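Local coordinates for protein N-acetylcysteine deacetylase (Bacillus subtilis, PDB 1YSJ) that probably hydrolyses N-acetylcysteine to cysteine and acetate with two divalent metal ions, in a pathway that draws sulfur from S-(2-succino)cysteine, at residues A[78-89]-A[142-153]. The protein carries 1 engineered substitution. Sequence-based numbering, arbitrary orientation.
Sequences GVIAEIKGREDG and RAELKGTVRFIF. Engineered in segment 78-89: Gly78 (natural residue Ala).
Glu82 and Arg150 face each other as a non-hydrogen-bonded pair of two antiparallel strands, 79-84 and 148-153, and their side chains run side by side. The guanidinium grips a single oxygen side-on: NE of Arg150 comes within 3.0 Å of OE1 of Glu82 and NH2 adds a longer bond, the two flat groups only 21° from coplanar. With CG anti to the backbone N (chi1 -176°), the Glu82 chain reaches its partner while its CG packs 3.4 Å from CG2 of Thr148. The other oxygen, OE2, takes NZ of Lys84 at 2.8 Å, so one carboxylate joins two cations. A glutamine in place of Glu82 would probably leave both Lys84 and Arg150 without their negative mate and weaken the grip on the guanidinium. NH1 of Arg150 is held from beyond the pair by the carbonyls of Val171 and Asn173.

On the other face, Ile83 is wedged among three side chains. Its CD1 meets CE1 of Phe151 at 3.6 Å, and CG2 rests on both CD1 of Leu145 and one face of the Arg142 guanidinium. Arg142 crosses Ile83 roughly at right angles; two waters in its plane link NH2 to Glu82 O and NH1 to Lys84 N, while Asn139 holds NH2 as well.

Paired backbone bonds at Val79-Phe153, Ala81-Phe151 and Ile83-Val149 knit the strands, and Gly85 N to Gly147 O (2.7 Å) carries the pairing into the loops. Within the mixed sheet of the metal-binding domain, strand 68-69 flanks 79-84, and 91-97 flanks 148-154. Helix 52-64 covers Val79 and Ala81, whereas helix 124-139, which begins at the nickel ligand His124, packs on Leu145, Phe151 and Phe153.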
loop_
_atom_site.group_PDB
_atom_site.type_symbol
_atom_site.label_atom_id
_atom_site.label_comp_id
_atom_site.label_asym_id
_atom_site.label_seq_id
_atom_site.Cartn_x
_atom_site.Cartn_y
_atom_site.Cartn_z
ATOM N N GLY A 78 -28.624 -25.785 -2.392
ATOM C CA GLY A 78 -29.465 -25.294 -3.473
ATOM C C GLY A 78 -30.454 -26.367 -3.864
ATOM O O GLY A 78 -30.184 -27.560 -3.707
ATOM N N VAL A 79 -31.609 -25.940 -4.364
ATOM C CA VAL A 79 -32.703 -26.853 -4.669
ATOM C C VAL A 79 -33.233 -26.545 -6.056
ATOM O O VAL A 79 -33.460 -25.381 -6.401
ATOM C CB VAL A 79 -33.855 -26.742 -3.618
ATOM C CG1 VAL A 79 -34.970 -27.736 -3.910
ATOM C CG2 VAL A 79 -33.330 -26.956 -2.208
ATOM N N ILE A 80 -33.409 -27.596 -6.852
ATOM C CA ILE A 80 -34.023 -27.483 -8.165
ATOM C C ILE A 80 -35.332 -28.257 -8.143
ATOM O O ILE A 80 -35.356 -29.452 -7.854
ATOM C CB ILE A 80 -33.103 -28.015 -9.304
ATOM C CG1 ILE A 80 -31.647 -27.534 -9.130
ATOM C CG2 ILE A 80 -33.676 -27.654 -10.686
ATOM C CD1 ILE A 80 -31.430 -26.003 -9.180
ATOM N N ALA A 81 -36.421 -27.557 -8.435
ATOM C CA ALA A 81 -37.746 -28.154 -8.464
ATOM C C ALA A 81 -38.378 -27.926 -9.833
ATOM O O ALA A 81 -37.894 -27.111 -10.622
ATOM C CB ALA A 81 -38.614 -27.571 -7.347
ATOM N N GLU A 82 -39.461 -28.646 -10.114
ATOM C CA GLU A 82 -40.087 -28.601 -11.430
ATOM C C GLU A 82 -41.591 -28.838 -11.335
ATOM O O GLU A 82 -42.038 -29.752 -10.640
ATOM C CB GLU A 82 -39.429 -29.638 -12.353
ATOM C CG GLU A 82 -39.911 -29.633 -13.796
ATOM C CD GLU A 82 -38.990 -30.410 -14.734
ATOM O OE1 GLU A 82 -37.880 -29.913 -15.031
ATOM O OE2 GLU A 82 -39.384 -31.511 -15.188
ATOM N N ILE A 83 -42.359 -27.999 -12.030
ATOM C CA ILE A 83 -43.805 -28.189 -12.174
ATOM C C ILE A 83 -44.169 -28.255 -13.652
ATOM O O ILE A 83 -43.966 -27.295 -14.402
ATOM C CB ILE A 83 -44.625 -27.085 -11.446
ATOM C CG1 ILE A 83 -44.452 -27.216 -9.928
ATOM C CG2 ILE A 83 -46.104 -27.168 -11.813
ATOM C CD1 ILE A 83 -44.827 -25.991 -9.146
ATOM N N LYS A 84 -44.696 -29.407 -14.059
ATOM C CA LYS A 84 -45.082 -29.638 -15.445
ATOM C C LYS A 84 -46.553 -29.314 -15.649
ATOM O O LYS A 84 -47.396 -29.657 -14.822
ATOM C CB LYS A 84 -44.812 -31.091 -15.850
ATOM C CG LYS A 84 -43.422 -31.594 -15.481
ATOM C CD LYS A 84 -43.268 -33.084 -15.765
ATOM C CE LYS A 84 -42.494 -33.336 -17.046
ATOM N NZ LYS A 84 -41.054 -33.019 -16.851
ATOM N N GLY A 85 -46.851 -28.641 -16.755
ATOM C CA GLY A 85 -48.228 -28.444 -17.189
ATOM C C GLY A 85 -48.775 -29.731 -17.776
ATOM O O GLY A 85 -48.094 -30.762 -17.775
ATOM N N ARG A 86 -50.003 -29.678 -18.280
ATOM C CA ARG A 86 -50.655 -30.870 -18.835
ATOM C C ARG A 86 -50.459 -30.995 -20.353
ATOM O O ARG A 86 -50.941 -31.941 -20.981
ATOM C CB ARG A 86 -52.136 -30.911 -18.435
ATOM C CG ARG A 86 -52.381 -30.801 -16.918
ATOM C CD ARG A 86 -51.602 -31.850 -16.107
ATOM N NE ARG A 86 -52.170 -33.194 -16.236
ATOM C CZ ARG A 86 -51.616 -34.306 -15.759
ATOM N NH1 ARG A 86 -50.458 -34.262 -15.111
ATOM N NH2 ARG A 86 -52.223 -35.473 -15.935
ATOM N N GLU A 87 -49.740 -30.032 -20.922
ATOM C CA GLU A 87 -49.322 -30.062 -22.320
ATOM C C GLU A 87 -47.802 -30.130 -22.397
ATOM O O GLU A 87 -47.107 -29.578 -21.536
ATOM C CB GLU A 87 -49.768 -28.790 -23.046
ATOM C CG GLU A 87 -51.263 -28.645 -23.290
ATOM C CD GLU A 87 -51.584 -27.548 -24.304
ATOM O OE1 GLU A 87 -50.659 -26.801 -24.703
ATOM O OE2 GLU A 87 -52.761 -27.437 -24.711
ATOM N N ASP A 88 -47.290 -30.798 -23.428
ATOM C CA ASP A 88 -45.879 -30.677 -23.791
ATOM C C ASP A 88 -45.625 -29.243 -24.235
ATOM O O ASP A 88 -46.445 -28.650 -24.939
ATOM C CB ASP A 88 -45.512 -31.644 -24.924
ATOM C CG ASP A 88 -45.296 -33.073 -24.438
ATOM O OD1 ASP A 88 -45.376 -33.319 -23.213
ATOM O OD2 ASP A 88 -45.042 -33.955 -25.290
ATOM N N GLY A 89 -44.503 -28.680 -23.805
ATOM C CA GLY A 89 -44.179 -27.299 -24.137
ATOM C C GLY A 89 -42.781 -26.889 -23.723
ATOM O O GLY A 89 -42.016 -27.711 -23.209
ATOM N N ARG A 142 -51.749 -26.298 -12.846
ATOM C CA ARG A 142 -51.008 -27.042 -13.875
ATOM C C ARG A 142 -51.701 -27.082 -15.234
ATOM O O ARG A 142 -51.032 -27.122 -16.266
ATOM C CB ARG A 142 -50.715 -28.467 -13.398
ATOM C CG ARG A 142 -49.751 -28.538 -12.231
ATOM C CD ARG A 142 -49.722 -29.927 -11.638
ATOM N NE ARG A 142 -48.874 -29.997 -10.451
ATOM C CZ ARG A 142 -47.600 -30.380 -10.454
ATOM N NH1 ARG A 142 -47.003 -30.727 -11.586
ATOM N NH2 ARG A 142 -46.918 -30.415 -9.319
ATOM N N ALA A 143 -53.034 -27.070 -15.227
ATOM C CA ALA A 143 -53.824 -27.049 -16.462
ATOM C C ALA A 143 -53.639 -25.754 -17.265
ATOM O O ALA A 143 -53.845 -25.739 -18.481
ATOM C CB ALA A 143 -55.298 -27.291 -16.161
ATOM N N GLU A 144 -53.250 -24.678 -16.581
ATOM C CA GLU A 144 -53.011 -23.379 -17.222
ATOM C C GLU A 144 -51.616 -23.270 -17.840
ATOM O O GLU A 144 -51.380 -22.421 -18.702
ATOM C CB GLU A 144 -53.216 -22.235 -16.225
ATOM C CG GLU A 144 -54.655 -22.049 -15.753
ATOM C CD GLU A 144 -54.822 -20.836 -14.848
ATOM O OE1 GLU A 144 -55.255 -21.016 -13.684
ATOM O OE2 GLU A 144 -54.514 -19.706 -15.296
ATOM N N LEU A 145 -50.695 -24.124 -17.395
ATOM C CA LEU A 145 -49.317 -24.080 -17.876
ATOM C C LEU A 145 -49.135 -24.796 -19.211
ATOM O O LEU A 145 -49.365 -26.005 -19.316
ATOM C CB LEU A 145 -48.353 -24.657 -16.832
ATOM C CG LEU A 145 -48.205 -23.947 -15.481
ATOM C CD1 LEU A 145 -47.309 -24.765 -14.557
ATOM C CD2 LEU A 145 -47.661 -22.532 -15.646
ATOM N N LYS A 146 -48.720 -24.041 -20.224
ATOM C CA LYS A 146 -48.416 -24.602 -21.539
ATOM C C LYS A 146 -46.935 -24.982 -21.601
ATOM O O LYS A 146 -46.178 -24.517 -22.458
ATOM C CB LYS A 146 -48.782 -23.620 -22.664
ATOM C CG LYS A 146 -50.161 -22.966 -22.557
ATOM C CD LYS A 146 -51.301 -23.954 -22.762
ATOM C CE LYS A 146 -52.561 -23.253 -23.272
ATOM N NZ LYS A 146 -52.975 -22.095 -22.422
ATOM N N GLY A 147 -46.528 -25.833 -20.670
ATOM C CA GLY A 147 -45.151 -26.273 -20.593
ATOM C C GLY A 147 -44.724 -26.495 -19.165
ATOM O O GLY A 147 -45.515 -26.937 -18.334
ATOM N N THR A 148 -43.471 -26.163 -18.882
ATOM C CA THR A 148 -42.850 -26.531 -17.621
ATOM C C THR A 148 -42.137 -25.349 -16.973
ATOM O O THR A 148 -41.460 -24.572 -17.647
ATOM C CB THR A 148 -41.869 -27.707 -17.840
ATOM O OG1 THR A 148 -42.596 -28.839 -18.335
ATOM C CG2 THR A 148 -41.148 -28.092 -16.549
ATOM N N VAL A 149 -42.310 -25.219 -15.659
ATOM C CA VAL A 149 -41.560 -24.241 -14.884
ATOM C C VAL A 149 -40.544 -24.953 -14.000
ATOM O O VAL A 149 -40.895 -25.789 -13.161
ATOM C CB VAL A 149 -42.469 -23.323 -14.023
ATOM C CG1 VAL A 149 -41.630 -22.262 -13.325
ATOM C CG2 VAL A 149 -43.541 -22.660 -14.882
ATOM N N ARG A 150 -39.278 -24.620 -14.210
ATOM C CA ARG A 150 -38.205 -25.108 -13.367
ATOM C C ARG A 150 -37.867 -24.038 -12.321
ATOM O O ARG A 150 -37.667 -22.871 -12.659
ATOM C CB ARG A 150 -36.993 -25.446 -14.226
ATOM C CG ARG A 150 -36.023 -26.414 -13.592
ATOM C CD ARG A 150 -35.042 -26.933 -14.627
ATOM N NE ARG A 150 -35.658 -27.923 -15.505
ATOM C CZ ARG A 150 -35.107 -28.389 -16.625
ATOM N NH1 ARG A 150 -33.920 -27.945 -17.028
ATOM N NH2 ARG A 150 -35.752 -29.301 -17.349
ATOM N N PHE A 151 -37.837 -24.434 -11.051
ATOM C CA PHE A 151 -37.502 -23.512 -9.966
ATOM C C PHE A 151 -36.064 -23.712 -9.505
ATOM O O PHE A 151 -35.631 -24.832 -9.224
ATOM C CB PHE A 151 -38.479 -23.663 -8.794
ATOM C CG PHE A 151 -39.893 -23.322 -9.149
ATOM C CD1 PHE A 151 -40.733 -24.279 -9.718
ATOM C CD2 PHE A 151 -40.386 -22.039 -8.929
ATOM C CE1 PHE A 151 -42.043 -23.964 -10.055
ATOM C CE2 PHE A 151 -41.694 -21.715 -9.265
ATOM C CZ PHE A 151 -42.525 -22.678 -9.833
ATOM N N ILE A 152 -35.337 -22.604 -9.434
ATOM C CA ILE A 152 -33.925 -22.599 -9.094
ATOM C C ILE A 152 -33.725 -21.851 -7.778
ATOM O O ILE A 152 -33.930 -20.636 -7.697
ATOM C CB ILE A 152 -33.077 -21.948 -10.229
ATOM C CG1 ILE A 152 -33.238 -22.740 -11.529
ATOM C CG2 ILE A 152 -31.600 -21.847 -9.834
ATOM C CD1 ILE A 152 -32.742 -22.014 -12.763
ATOM N N PHE A 153 -33.348 -22.594 -6.747
ATOM C CA PHE A 153 -32.989 -21.997 -5.472
ATOM C C PHE A 153 -31.470 -22.042 -5.370
ATOM O O PHE A 153 -30.876 -23.058 -5.027
ATOM C CB PHE A 153 -33.710 -22.696 -4.309
ATOM C CG PHE A 153 -35.214 -22.567 -4.373
ATOM C CD1 PHE A 153 -35.983 -23.517 -5.046
ATOM C CD2 PHE A 153 -35.859 -21.486 -3.781
ATOM C CE1 PHE A 153 -37.366 -23.401 -5.122
ATOM C CE2 PHE A 153 -37.251 -21.356 -3.851
ATOM C CZ PHE A 153 -38.005 -22.317 -4.523
HETATM O O HOH W 1 -44.081 -31.202 -9.543
HETATM O O HOH W 2 -44.589 -31.783 -12.359
HETATM O O HOH W 3 -51.483 -27.543 -19.301
#